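Local coordinates for segregation and condensation protein B (Mycobacterium tuberculosis, PDB 2Z99) that probably serves chromosome partition during cell division as the ScpB subunit of the segregation and condensation complex, built on winged-helix domains, at residues E10-L16 against T40-R46; I27-A33 against T70-R75; A94-L98 against L135-G139; A102-L106 against V131-L135; Q113-R117 against A152-T157. All coordinates share one frame; numbering follows the deposited sequence.

Contact 1 (E10-L16 against T40-R46); sequences ELDADEL and TEQPVYR
R46 in the first turn of helix 44-60 and Q42 just before it reach across to the residues leading into helix 13-26, so that the third helix of the N-terminal winged-helix domain is tied to the entry of the first. The R46 chain is extended, with CG anti to the backbone N (chi1 179°), and this brings one face of the guanidinium against L16, whose CD1 stands 4.2 Å from the plane, over its centre. At the edge of the group, R46 NH2 meets L11 O at 2.6 Å, but the bond is bent and weak. A straighter one runs from R46 NE to Q42 OE1 (3.1 Å, 155°), with the oxygen in the guanidinium plane. Q42 NE2 in turn gives a hydrogen bond to E10 OE1 at 2.9 Å, and its amide lies only 21° from the E10 carboxylate plane. Both ends of the amide are thus engaged, which fixes its rotation. E10 OE2 remains 4.2 Å from R46 NH2, beyond a salt bridge, although the opposite charges may still favour the arrangement.

Beside this polar chain is an apolar patch. L11 CD1 and L16 CD2 close over T40 OG1, the first at 3.5 Å, and the buried hydroxyl has no partner in the model. Y85 of the second subunit packs on both L11 and T40. Behind the first shell, E41 ends helix 33-40 in a Schellman motif, while D12 is the N-cap of helix 13-26: its OD1 accepts from E15 N at 2.9 Å, from above the carboxylate plane.

Contact 2 (I27-A33 against T70-R75); sequences IDTPVTA and TSEGWR
P30 presses its ring against the turn that links two strands and the start of the strand that follows, meeting three residues with three different atoms. P30 CB lies 3.5 Å from E72 CB, P30 CG touches T70 CG2 at 3.8 Å, and P30 CD rests beside R75 NH1, also at 3.8 Å. R75 gets there by full extension: with CG opposite the backbone N (chi1 -178°) and no bend as far as NE, its chain crosses the proline at a slant and brings one face of the guanidinium against T29 CA, 4.0 Å from the plane and over its centre. The V31 CB bond leads away from the hairpin, yet CG2, set between N and the carbonyl carbon, still comes 3.2 Å from W74 O. That oxygen is also approached by I27 CD1 and accepts a nearly straight hydrogen bond from V31 N (2.9 Å, 170°). The return bond, W74 N to V31 O, is modelled too short for its length to be trusted. G73 closes the type I turn from T70 with a positive phi that suits glycine. The single antiparallel bridge of V31 with W74 adds the segment before helix 33-40 to the hairpin of strands 65-70 and 73-78, the wing arrangement characteristic of winged-helix domains.

Contact 3 (A94-L98 against L135-G139); sequences ARTKL and LLARG
R138 lies sandwiched between R95 and L98, just after helix 129-137 of the C-terminal winged-helix domain, whose end is closed by a Schellman motif at G139. The segment 94-98 links helix 83-94 to this domain, so the contact holds the connecting loop against the C-terminal end of the domain's third helix. R138 is extended, with CG opposite the carbonyl carbon (chi1 -61°), and slides past both neighbours in the opposite direction to theirs. R95 CB stands 3.9 Å above one face of its guanidinium and L98 CD2 3.6 Å from the other, both toward the rim.

The two arginines run antiparallel, and their flat groups are only 12° from parallel but do not stack: the R95 head has moved on to lie over R138 CG and approaches A137 O at 3.5 Å from NH2. The offset probably eases repulsion, with CZ of R95 6.2 Å from CZ of R138. The R138 guanidinium ends on the backbone of the loop, where NH2 donates to T96 O (2.7 Å, 147°) and NH1 adds a weak second bond to the same oxygen. One carbonyl is therefore straddled by both terminal nitrogens. L98 turns inward as well, its CD1 reaching L135 CD2 at 4.3 Å. Among the bonds that close the helix is that of G139 N to L136 O, 2.8 Å long.

Contact 4 (A102-L106 against V131-L135); sequences ALETL and VMRTL
The core of the C-terminal winged-helix domain is built where its first and third helices cross, and here A102, T105 and L106 of helix 100-112 meet V131 and L135 of helix 129-137. The short segments run at 77° to each other, a steep crossing, with their axes 10.0 Å apart, and no hydrogen bond passes between them. At one end V131 CG1, anti to the backbone N, is set against A102, 3.6 Å from its CA and 3.9 Å from its CB. T105 faces V131, but the modelled spacing of their methyl groups is too short to rely on.

L135 serves the other end with both branches. Its CD2 rests against L106 CG at 3.8 Å, while CD1 slides past T105 and lies 3.7 Å from T105 OG1. That hydroxyl is buried by the contact without any hydrogen-bonding partner in the model. M132 points away from helix 100-112 and packs on F155 of strand 153-157, whereas L106 and L135 both touch I141 of strand 141-146, so that the sheet packs against the helix pair. Helix 117-124 comes in over T105 through V120 and R124. Within helix 129-137, V131 O is gripped twice from the same face of its plane, by L135 N at 2.9 Å and by T134 OG1, which donates at 3.2 Å.

Contact 5 (Q113-R117 against A152-T157); sequences QPVTR and AVTFAT
V115 O is the atom on which several groups of the 152-157 segment converge. F155 N donates to it at 2.8 Å, though well off straight (133°), T154 CA offers a CH...O contact at 3.4 Å, and the F155 ring turns its edge to it, CD1 lying 3.5 Å away with the oxygen in the ring plane. The ring reaches this place because CG is opposite the carbonyl carbon (chi1 -68°). The return bond from V115 N to F155 O is long and weak, so the antiparallel pairing is a loose one.

At the next position along, T116 supplies a methyl group: its CG2 touches A152 CB at 3.5 Å and comes 3.3 Å from V153 O. A water then takes over from direct pairing. It accepts from R117 N at 2.8 Å and donates to V153 O at 2.6 Å, bridging the first turn of helix 117-124 to the strand, and it too lies at the F155 ring edge. T116 is the N-cap residue of that helix.

Strand 153-157 is the middle one of three, between 115-116 and 141-146, the small sheet order expected of a winged helix. V115 and F155 share one face of the sheet; V115 and T157 meet V109 of helix 100-112, and F155 meets M132 and L136 of helix 129-137. R117 rests on M132 as well, with a long, weak ion pair to D129.

How the contacts relate
The five contacts divide between two winged-helix domains at opposite ends of an elongated chain, the centres of contacts 1 and 5 lying about 69 Å apart. Contacts 1 and 2 belong to the N-terminal domain and do not touch: one ties helix ends together with polar side chains, the other joins a loop to the wing hairpin by a single bridge and a packed proline. Contacts 3, 4 and 5 form a touching cluster. Contact 4 is the buried, apolar one; it shares L135 with contact 3, a surface contact where arginine grips a carbonyl, and meets contact 5 through M132, which packs on F155. Contact 5, partly buried, mixes loose sheet pairing with water.

Contact 1 (E10-L16 against T40-R46)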
# COMPACT_ATOMS: atom_id res chain seq x y z
N GLU A 10 12.30 25.83 4.60
CA GLU A 10 11.19 25.93 5.53
C GLU A 10 9.84 25.79 4.83
O GLU A 10 9.61 26.37 3.77
CB GLU A 10 11.23 27.25 6.30
CG GLU A 10 11.16 27.08 7.81
CD GLU A 10 10.21 25.97 8.25
OE1 GLU A 10 10.57 24.79 8.10
OE2 GLU A 10 9.11 26.28 8.75
N LEU A 11 8.94 25.05 5.47
CA LEU A 11 7.61 24.79 4.92
C LEU A 11 6.51 25.43 5.76
O LEU A 11 6.43 25.20 6.96
CB LEU A 11 7.35 23.28 4.88
CG LEU A 11 8.52 22.32 4.65
CD1 LEU A 11 8.11 20.91 5.03
CD2 LEU A 11 8.97 22.39 3.21
N ASP A 12 5.66 26.23 5.12
CA ASP A 12 4.57 26.84 5.85
C ASP A 12 3.53 25.76 6.13
O ASP A 12 3.68 24.62 5.68
CB ASP A 12 3.94 28.00 5.06
CG ASP A 12 3.29 27.56 3.77
OD1 ASP A 12 2.49 26.60 3.79
OD2 ASP A 12 3.58 28.18 2.72
N ALA A 13 2.49 26.12 6.87
CA ALA A 13 1.44 25.18 7.24
C ALA A 13 0.97 24.35 6.06
O ALA A 13 0.94 23.12 6.12
CB ALA A 13 0.27 25.93 7.84
N ASP A 14 0.59 25.03 4.99
CA ASP A 14 0.10 24.38 3.78
C ASP A 14 1.12 23.46 3.10
O ASP A 14 0.74 22.46 2.50
CB ASP A 14 -0.42 25.42 2.80
CG ASP A 14 -1.84 25.86 3.11
OD1 ASP A 14 -2.34 25.50 4.20
OD2 ASP A 14 -2.45 26.56 2.28
N GLU A 15 2.40 23.79 3.18
CA GLU A 15 3.40 22.92 2.56
C GLU A 15 3.61 21.67 3.39
O GLU A 15 3.65 20.57 2.86
CB GLU A 15 4.73 23.65 2.39
CG GLU A 15 4.90 24.25 1.02
CD GLU A 15 4.79 23.20 -0.07
OE1 GLU A 15 5.67 22.32 -0.13
OE2 GLU A 15 3.83 23.27 -0.87
N LEU A 16 3.74 21.83 4.69
CA LEU A 16 3.95 20.71 5.60
C LEU A 16 2.82 19.70 5.42
O LEU A 16 3.05 18.49 5.43
CB LEU A 16 3.97 21.19 7.05
CG LEU A 16 4.89 20.49 8.06
CD1 LEU A 16 4.09 20.18 9.33
CD2 LEU A 16 5.47 19.23 7.47
N THR A 40 11.06 15.11 7.26
CA THR A 40 10.67 16.43 6.83
C THR A 40 11.51 17.56 7.45
O THR A 40 11.31 18.74 7.14
CB THR A 40 9.21 16.65 7.13
OG1 THR A 40 8.71 17.68 6.28
CG2 THR A 40 9.02 17.02 8.59
N GLU A 41 12.43 17.19 8.33
CA GLU A 41 13.30 18.18 8.97
C GLU A 41 12.58 19.23 9.83
O GLU A 41 12.99 20.38 9.87
CB GLU A 41 14.10 18.91 7.90
CG GLU A 41 15.58 18.94 8.16
CD GLU A 41 16.37 18.45 6.97
OE1 GLU A 41 16.17 18.99 5.86
OE2 GLU A 41 17.18 17.52 7.15
N GLN A 42 11.53 18.81 10.53
CA GLN A 42 10.77 19.72 11.37
C GLN A 42 10.75 19.26 12.82
O GLN A 42 11.20 18.16 13.14
CB GLN A 42 9.31 19.80 10.89
CG GLN A 42 9.15 20.27 9.46
CD GLN A 42 9.62 21.68 9.25
OE1 GLN A 42 9.13 22.60 9.90
NE2 GLN A 42 10.58 21.87 8.36
N PRO A 43 10.26 20.12 13.73
CA PRO A 43 10.20 19.74 15.15
C PRO A 43 9.05 18.74 15.25
O PRO A 43 8.00 18.93 14.62
CB PRO A 43 9.87 21.06 15.84
CG PRO A 43 10.48 22.08 14.95
CD PRO A 43 10.12 21.58 13.58
N VAL A 44 9.23 17.67 16.02
CA VAL A 44 8.16 16.70 16.12
C VAL A 44 6.87 17.30 16.66
O VAL A 44 5.79 16.96 16.19
CB VAL A 44 8.55 15.46 16.98
CG1 VAL A 44 9.98 15.06 16.69
CG2 VAL A 44 8.34 15.73 18.46
N TYR A 45 6.96 18.21 17.63
CA TYR A 45 5.76 18.80 18.20
C TYR A 45 4.87 19.42 17.12
O TYR A 45 3.65 19.43 17.23
CB TYR A 45 6.12 19.87 19.25
CG TYR A 45 6.46 21.23 18.69
CD1 TYR A 45 5.45 22.11 18.30
CD2 TYR A 45 7.78 21.62 18.47
CE1 TYR A 45 5.74 23.33 17.71
CE2 TYR A 45 8.09 22.83 17.89
CZ TYR A 45 7.06 23.68 17.50
OH TYR A 45 7.34 24.89 16.91
N ARG A 46 5.52 19.93 16.07
CA ARG A 46 4.85 20.56 14.94
C ARG A 46 4.17 19.48 14.09
O ARG A 46 2.98 19.59 13.76
CB ARG A 46 5.89 21.34 14.11
CG ARG A 46 5.38 22.05 12.86
CD ARG A 46 6.43 23.08 12.43
NE ARG A 46 6.36 23.53 11.03
CZ ARG A 46 5.27 24.01 10.45
NH1 ARG A 46 4.14 24.09 11.13
NH2 ARG A 46 5.32 24.44 9.19

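Contact 2 (I27-A33 against T70-R75)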
# COMPACT_ATOMS: atom_id res chain seq x y z
N ILE A 27 3.68 4.68 2.77
CA ILE A 27 3.99 3.71 3.83
C ILE A 27 3.05 2.51 3.85
O ILE A 27 1.85 2.64 3.60
CB ILE A 27 3.96 4.37 5.21
CG1 ILE A 27 2.55 4.88 5.51
CG2 ILE A 27 5.00 5.48 5.27
CD1 ILE A 27 2.38 5.46 6.88
N ASP A 28 3.60 1.35 4.19
CA ASP A 28 2.81 0.12 4.26
C ASP A 28 2.64 -0.31 5.72
O ASP A 28 2.09 -1.38 6.00
CB ASP A 28 3.50 -0.98 3.46
CG ASP A 28 2.51 -1.96 2.83
OD1 ASP A 28 1.59 -1.51 2.10
OD2 ASP A 28 2.65 -3.18 3.06
N THR A 29 3.11 0.52 6.63
CA THR A 29 3.02 0.25 8.07
C THR A 29 3.00 1.61 8.75
O THR A 29 3.46 2.59 8.18
CB THR A 29 4.26 -0.53 8.60
OG1 THR A 29 5.39 0.35 8.73
CG2 THR A 29 4.64 -1.65 7.66
N PRO A 30 2.45 1.70 9.97
CA PRO A 30 2.43 3.00 10.64
C PRO A 30 3.82 3.62 10.69
O PRO A 30 4.82 2.91 10.78
CB PRO A 30 1.92 2.66 12.03
CG PRO A 30 1.00 1.51 11.77
CD PRO A 30 1.75 0.67 10.76
N VAL A 31 3.86 4.95 10.60
CA VAL A 31 5.10 5.70 10.70
C VAL A 31 4.99 6.47 12.00
O VAL A 31 3.89 6.66 12.54
CB VAL A 31 5.31 6.74 9.58
CG1 VAL A 31 5.98 6.10 8.40
CG2 VAL A 31 3.98 7.35 9.18
N THR A 32 6.12 6.93 12.50
CA THR A 32 6.12 7.68 13.74
C THR A 32 6.23 9.17 13.45
O THR A 32 6.77 9.57 12.42
CB THR A 32 7.29 7.24 14.63
OG1 THR A 32 7.23 7.93 15.87
CG2 THR A 32 8.63 7.54 13.96
N ALA A 33 5.69 9.98 14.35
CA ALA A 33 5.77 11.42 14.19
C ALA A 33 7.24 11.80 14.02
O ALA A 33 7.59 12.64 13.18
CB ALA A 33 5.19 12.10 15.41
N THR A 70 -1.66 5.02 16.20
CA THR A 70 -1.55 3.77 16.95
C THR A 70 -0.16 3.70 17.59
O THR A 70 0.72 4.49 17.24
CB THR A 70 -1.74 2.56 16.01
OG1 THR A 70 -1.90 1.37 16.78
CG2 THR A 70 -0.53 2.40 15.10
N SER A 71 0.03 2.78 18.53
CA SER A 71 1.33 2.66 19.19
C SER A 71 2.46 2.57 18.16
O SER A 71 3.58 3.00 18.41
CB SER A 71 1.36 1.44 20.12
OG SER A 71 1.26 0.23 19.40
N GLU A 72 2.17 2.00 17.00
CA GLU A 72 3.16 1.87 15.94
C GLU A 72 3.36 3.20 15.21
O GLU A 72 4.25 3.32 14.36
CB GLU A 72 2.72 0.82 14.92
CG GLU A 72 2.81 -0.63 15.36
CD GLU A 72 2.23 -1.56 14.30
OE1 GLU A 72 0.98 -1.65 14.22
OE2 GLU A 72 3.01 -2.19 13.55
N GLY A 73 2.52 4.19 15.52
CA GLY A 73 2.62 5.48 14.86
C GLY A 73 1.36 5.94 14.15
O GLY A 73 0.24 5.61 14.57
N TRP A 74 1.53 6.70 13.07
CA TRP A 74 0.40 7.23 12.29
C TRP A 74 0.24 6.52 10.95
O TRP A 74 1.24 6.15 10.32
CB TRP A 74 0.56 8.73 12.02
CG TRP A 74 0.39 9.63 13.20
CD1 TRP A 74 1.36 9.99 14.10
CD2 TRP A 74 -0.81 10.29 13.61
NE1 TRP A 74 0.82 10.84 15.05
CE2 TRP A 74 -0.51 11.04 14.77
CE3 TRP A 74 -2.12 10.33 13.11
CZ2 TRP A 74 -1.46 11.81 15.44
CZ3 TRP A 74 -3.07 11.10 13.78
CH2 TRP A 74 -2.73 11.83 14.93
N ARG A 75 -1.00 6.37 10.51
CA ARG A 75 -1.27 5.69 9.25
C ARG A 75 -2.67 6.02 8.72
O ARG A 75 -3.59 6.22 9.49
CB ARG A 75 -1.14 4.18 9.47
CG ARG A 75 -1.35 3.30 8.25
CD ARG A 75 -1.28 1.82 8.65
NE ARG A 75 -1.09 0.95 7.49
CZ ARG A 75 -0.94 -0.37 7.53
NH1 ARG A 75 -0.95 -1.04 8.69
NH2 ARG A 75 -0.76 -1.03 6.39

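Contact 3 (A94-L98 against L135-G139)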
# COMPACT_ATOMS: atom_id res chain seq x y z
N ALA A 94 -11.39 -11.96 -7.04
CA ALA A 94 -11.30 -13.39 -6.78
C ALA A 94 -11.58 -14.22 -8.04
O ALA A 94 -10.87 -15.18 -8.33
CB ALA A 94 -12.30 -13.77 -5.69
N ARG A 95 -12.61 -13.85 -8.79
CA ARG A 95 -12.95 -14.58 -9.99
C ARG A 95 -12.74 -13.77 -11.26
O ARG A 95 -13.35 -12.72 -11.46
CB ARG A 95 -14.40 -15.06 -9.93
CG ARG A 95 -14.59 -16.23 -8.98
CD ARG A 95 -16.06 -16.57 -8.79
NE ARG A 95 -16.21 -17.77 -7.97
CZ ARG A 95 -17.36 -18.13 -7.40
NH1 ARG A 95 -18.44 -17.39 -7.57
NH2 ARG A 95 -17.41 -19.24 -6.67
N THR A 96 -11.86 -14.28 -12.11
CA THR A 96 -11.55 -13.64 -13.38
C THR A 96 -12.73 -13.83 -14.34
O THR A 96 -13.61 -14.65 -14.09
CB THR A 96 -10.26 -14.23 -14.00
OG1 THR A 96 -10.40 -15.65 -14.15
CG2 THR A 96 -9.06 -13.94 -13.11
N LYS A 97 -12.74 -13.07 -15.43
CA LYS A 97 -13.81 -13.15 -16.42
C LYS A 97 -13.95 -14.58 -16.97
O LYS A 97 -13.10 -15.43 -16.74
CB LYS A 97 -13.52 -12.16 -17.56
CG LYS A 97 -14.43 -12.26 -18.78
CD LYS A 97 -15.89 -12.03 -18.43
CE LYS A 97 -16.79 -12.23 -19.64
NZ LYS A 97 -18.22 -12.05 -19.29
N LEU A 98 -15.04 -14.83 -17.69
CA LEU A 98 -15.27 -16.15 -18.28
C LEU A 98 -14.59 -16.26 -19.64
O LEU A 98 -14.70 -15.36 -20.48
CB LEU A 98 -16.77 -16.43 -18.44
CG LEU A 98 -17.58 -16.91 -17.22
CD1 LEU A 98 -19.04 -17.10 -17.62
CD2 LEU A 98 -17.01 -18.22 -16.71
N LEU A 135 -19.00 -22.84 -13.88
CA LEU A 135 -20.35 -22.36 -14.17
C LEU A 135 -21.27 -22.67 -13.00
O LEU A 135 -22.17 -21.89 -12.70
CB LEU A 135 -20.90 -23.02 -15.43
CG LEU A 135 -20.39 -22.52 -16.77
CD1 LEU A 135 -21.13 -23.26 -17.87
CD2 LEU A 135 -20.62 -21.03 -16.89
N LEU A 136 -21.06 -23.82 -12.36
CA LEU A 136 -21.88 -24.22 -11.22
C LEU A 136 -21.57 -23.35 -10.00
O LEU A 136 -22.47 -22.76 -9.41
CB LEU A 136 -21.63 -25.68 -10.87
CG LEU A 136 -22.11 -26.73 -11.89
CD1 LEU A 136 -21.71 -28.10 -11.40
CD2 LEU A 136 -23.61 -26.63 -12.07
N ALA A 137 -20.29 -23.28 -9.64
CA ALA A 137 -19.86 -22.49 -8.49
C ALA A 137 -20.28 -21.03 -8.61
O ALA A 137 -20.60 -20.39 -7.61
CB ALA A 137 -18.36 -22.59 -8.34
N ARG A 138 -20.27 -20.50 -9.83
CA ARG A 138 -20.67 -19.12 -10.05
C ARG A 138 -22.18 -18.97 -10.15
O ARG A 138 -22.69 -17.89 -10.45
CB ARG A 138 -20.05 -18.56 -11.32
CG ARG A 138 -18.55 -18.55 -11.34
CD ARG A 138 -18.05 -17.79 -12.54
NE ARG A 138 -16.60 -17.80 -12.60
CZ ARG A 138 -15.88 -16.92 -13.29
NH1 ARG A 138 -16.50 -15.96 -13.98
NH2 ARG A 138 -14.56 -17.00 -13.30
N GLY A 139 -22.90 -20.08 -9.92
CA GLY A 139 -24.35 -20.07 -9.96
C GLY A 139 -24.99 -19.71 -11.28
O GLY A 139 -26.15 -19.27 -11.30

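Contact 4 (A102-L106 against V131-L135)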
# COMPACT_ATOMS: atom_id res chain seq x y z
N ALA A 102 -15.90 -21.14 -21.92
CA ALA A 102 -16.93 -21.17 -20.89
C ALA A 102 -18.24 -20.58 -21.39
O ALA A 102 -19.29 -21.21 -21.26
CB ALA A 102 -16.45 -20.41 -19.67
N LEU A 103 -18.20 -19.38 -21.96
CA LEU A 103 -19.42 -18.77 -22.46
C LEU A 103 -20.07 -19.72 -23.47
O LEU A 103 -21.29 -19.91 -23.49
CB LEU A 103 -19.13 -17.42 -23.13
CG LEU A 103 -18.85 -16.18 -22.27
CD1 LEU A 103 -19.61 -16.29 -20.95
CD2 LEU A 103 -17.36 -16.02 -22.01
N GLU A 104 -19.22 -20.31 -24.30
CA GLU A 104 -19.65 -21.25 -25.32
C GLU A 104 -20.51 -22.34 -24.69
O GLU A 104 -21.64 -22.57 -25.09
CB GLU A 104 -18.43 -21.89 -25.97
CG GLU A 104 -18.48 -21.99 -27.49
CD GLU A 104 -17.83 -20.80 -28.17
OE1 GLU A 104 -18.47 -19.73 -28.25
OE2 GLU A 104 -16.66 -20.93 -28.62
N THR A 105 -19.96 -23.02 -23.68
CA THR A 105 -20.70 -24.09 -23.03
C THR A 105 -21.86 -23.57 -22.22
O THR A 105 -22.82 -24.30 -21.97
CB THR A 105 -19.77 -24.98 -22.15
OG1 THR A 105 -20.42 -25.29 -20.91
CG2 THR A 105 -18.47 -24.30 -21.87
N LEU A 106 -21.79 -22.32 -21.80
CA LEU A 106 -22.88 -21.74 -21.03
C LEU A 106 -24.05 -21.64 -22.00
O LEU A 106 -25.18 -22.02 -21.67
CB LEU A 106 -22.52 -20.34 -20.53
CG LEU A 106 -23.24 -19.79 -19.29
CD1 LEU A 106 -23.21 -18.28 -19.37
CD2 LEU A 106 -24.68 -20.27 -19.22
N VAL A 131 -15.17 -26.37 -16.88
CA VAL A 131 -16.09 -25.28 -17.17
C VAL A 131 -17.44 -25.51 -16.50
O VAL A 131 -18.10 -24.55 -16.09
CB VAL A 131 -16.31 -25.12 -18.68
CG1 VAL A 131 -17.41 -24.13 -18.94
CG2 VAL A 131 -15.03 -24.63 -19.33
N MET A 132 -17.87 -26.76 -16.40
CA MET A 132 -19.15 -27.05 -15.75
C MET A 132 -19.03 -26.62 -14.30
O MET A 132 -19.89 -25.91 -13.77
CB MET A 132 -19.46 -28.55 -15.81
CG MET A 132 -20.01 -29.02 -17.15
SD MET A 132 -21.50 -28.13 -17.64
CE MET A 132 -22.77 -29.15 -16.95
N ARG A 133 -17.95 -27.05 -13.67
CA ARG A 133 -17.66 -26.73 -12.29
C ARG A 133 -17.75 -25.22 -12.04
O ARG A 133 -18.54 -24.78 -11.20
CB ARG A 133 -16.26 -27.21 -11.93
CG ARG A 133 -15.92 -27.15 -10.46
CD ARG A 133 -14.42 -27.31 -10.25
NE ARG A 133 -13.89 -28.40 -11.06
CZ ARG A 133 -12.60 -28.50 -11.40
NH1 ARG A 133 -11.73 -27.59 -10.99
NH2 ARG A 133 -12.20 -29.51 -12.16
N THR A 134 -16.94 -24.44 -12.76
CA THR A 134 -16.97 -23.00 -12.53
C THR A 134 -18.36 -22.44 -12.78
O THR A 134 -18.87 -21.66 -11.98
CB THR A 134 -15.92 -22.23 -13.41
OG1 THR A 134 -16.30 -22.27 -14.78
CG2 THR A 134 -14.54 -22.85 -13.26
N LEU A 135 -19.00 -22.84 -13.88
CA LEU A 135 -20.35 -22.36 -14.17
C LEU A 135 -21.27 -22.67 -13.00
O LEU A 135 -22.17 -21.89 -12.70
CB LEU A 135 -20.90 -23.02 -15.43
CG LEU A 135 -20.39 -22.52 -16.77
CD1 LEU A 135 -21.13 -23.26 -17.87
CD2 LEU A 135 -20.62 -21.03 -16.89

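Contact 5 (Q113-R117 against A152-T157)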
# COMPACT_ATOMS: atom_id res chain seq x y z
N GLN A 113 -31.31 -25.88 -22.58
CA GLN A 113 -31.74 -25.94 -21.19
C GLN A 113 -31.69 -27.33 -20.57
O GLN A 113 -30.61 -27.79 -20.22
CB GLN A 113 -33.12 -25.31 -21.03
CG GLN A 113 -33.36 -24.77 -19.64
CD GLN A 113 -32.42 -23.63 -19.31
OE1 GLN A 113 -31.89 -22.97 -20.20
NE2 GLN A 113 -32.24 -23.37 -18.02
N PRO A 114 -32.84 -28.03 -20.40
CA PRO A 114 -32.62 -29.35 -19.79
C PRO A 114 -31.64 -30.13 -20.65
O PRO A 114 -31.99 -30.54 -21.76
CB PRO A 114 -34.02 -29.97 -19.81
CG PRO A 114 -34.92 -28.80 -19.78
CD PRO A 114 -34.25 -27.86 -20.75
N VAL A 115 -30.41 -30.29 -20.16
CA VAL A 115 -29.36 -31.01 -20.88
C VAL A 115 -28.44 -31.74 -19.92
O VAL A 115 -28.13 -31.23 -18.85
CB VAL A 115 -28.46 -30.07 -21.68
CG1 VAL A 115 -29.19 -29.53 -22.87
CG2 VAL A 115 -27.97 -28.94 -20.80
N THR A 116 -28.02 -32.94 -20.31
CA THR A 116 -27.09 -33.72 -19.51
C THR A 116 -25.71 -33.21 -19.91
O THR A 116 -25.55 -32.69 -21.02
CB THR A 116 -27.17 -35.22 -19.86
OG1 THR A 116 -27.35 -35.36 -21.28
CG2 THR A 116 -28.34 -35.89 -19.14
N ARG A 117 -24.71 -33.34 -19.05
CA ARG A 117 -23.42 -32.85 -19.48
C ARG A 117 -22.92 -33.71 -20.63
O ARG A 117 -22.13 -33.26 -21.44
CB ARG A 117 -22.40 -32.84 -18.33
CG ARG A 117 -22.21 -34.13 -17.61
CD ARG A 117 -20.74 -34.34 -17.32
NE ARG A 117 -20.09 -33.16 -16.76
CZ ARG A 117 -20.30 -32.68 -15.54
NH1 ARG A 117 -21.16 -33.27 -14.72
NH2 ARG A 117 -19.65 -31.60 -15.13
N ALA A 152 -29.18 -39.58 -15.95
CA ALA A 152 -28.06 -38.65 -15.88
C ALA A 152 -28.62 -37.29 -15.52
O ALA A 152 -29.56 -36.82 -16.16
CB ALA A 152 -27.33 -38.59 -17.23
N VAL A 153 -28.04 -36.66 -14.51
CA VAL A 153 -28.51 -35.35 -14.08
C VAL A 153 -28.61 -34.40 -15.27
O VAL A 153 -27.81 -34.47 -16.21
CB VAL A 153 -27.59 -34.73 -13.00
CG1 VAL A 153 -27.43 -35.69 -11.84
CG2 VAL A 153 -26.24 -34.39 -13.59
N THR A 154 -29.62 -33.54 -15.23
CA THR A 154 -29.87 -32.57 -16.27
C THR A 154 -29.51 -31.20 -15.68
O THR A 154 -29.46 -31.05 -14.46
CB THR A 154 -31.36 -32.63 -16.71
OG1 THR A 154 -31.66 -31.55 -17.61
CG2 THR A 154 -32.27 -32.55 -15.50
N PHE A 155 -29.26 -30.22 -16.55
CA PHE A 155 -28.88 -28.88 -16.10
C PHE A 155 -29.69 -27.77 -16.72
O PHE A 155 -30.32 -27.95 -17.76
CB PHE A 155 -27.39 -28.60 -16.40
CG PHE A 155 -26.44 -29.43 -15.61
CD1 PHE A 155 -26.15 -30.73 -15.98
CD2 PHE A 155 -25.86 -28.92 -14.44
CE1 PHE A 155 -25.31 -31.52 -15.22
CE2 PHE A 155 -25.02 -29.70 -13.67
CZ PHE A 155 -24.74 -31.00 -14.05
N ALA A 156 -29.66 -26.61 -16.08
CA ALA A 156 -30.37 -25.45 -16.59
C ALA A 156 -29.69 -24.19 -16.08
O ALA A 156 -28.95 -24.22 -15.10
CB ALA A 156 -31.82 -25.48 -16.15
N THR A 157 -29.94 -23.10 -16.78
CA THR A 157 -29.40 -21.82 -16.39
C THR A 157 -30.25 -21.34 -15.23
O THR A 157 -31.46 -21.56 -15.22
CB THR A 157 -29.49 -20.81 -17.53
OG1 THR A 157 -30.85 -20.69 -17.96
CG2 THR A 157 -28.64 -21.27 -18.70
O HOH W 1 -25.35 -34.99 -16.84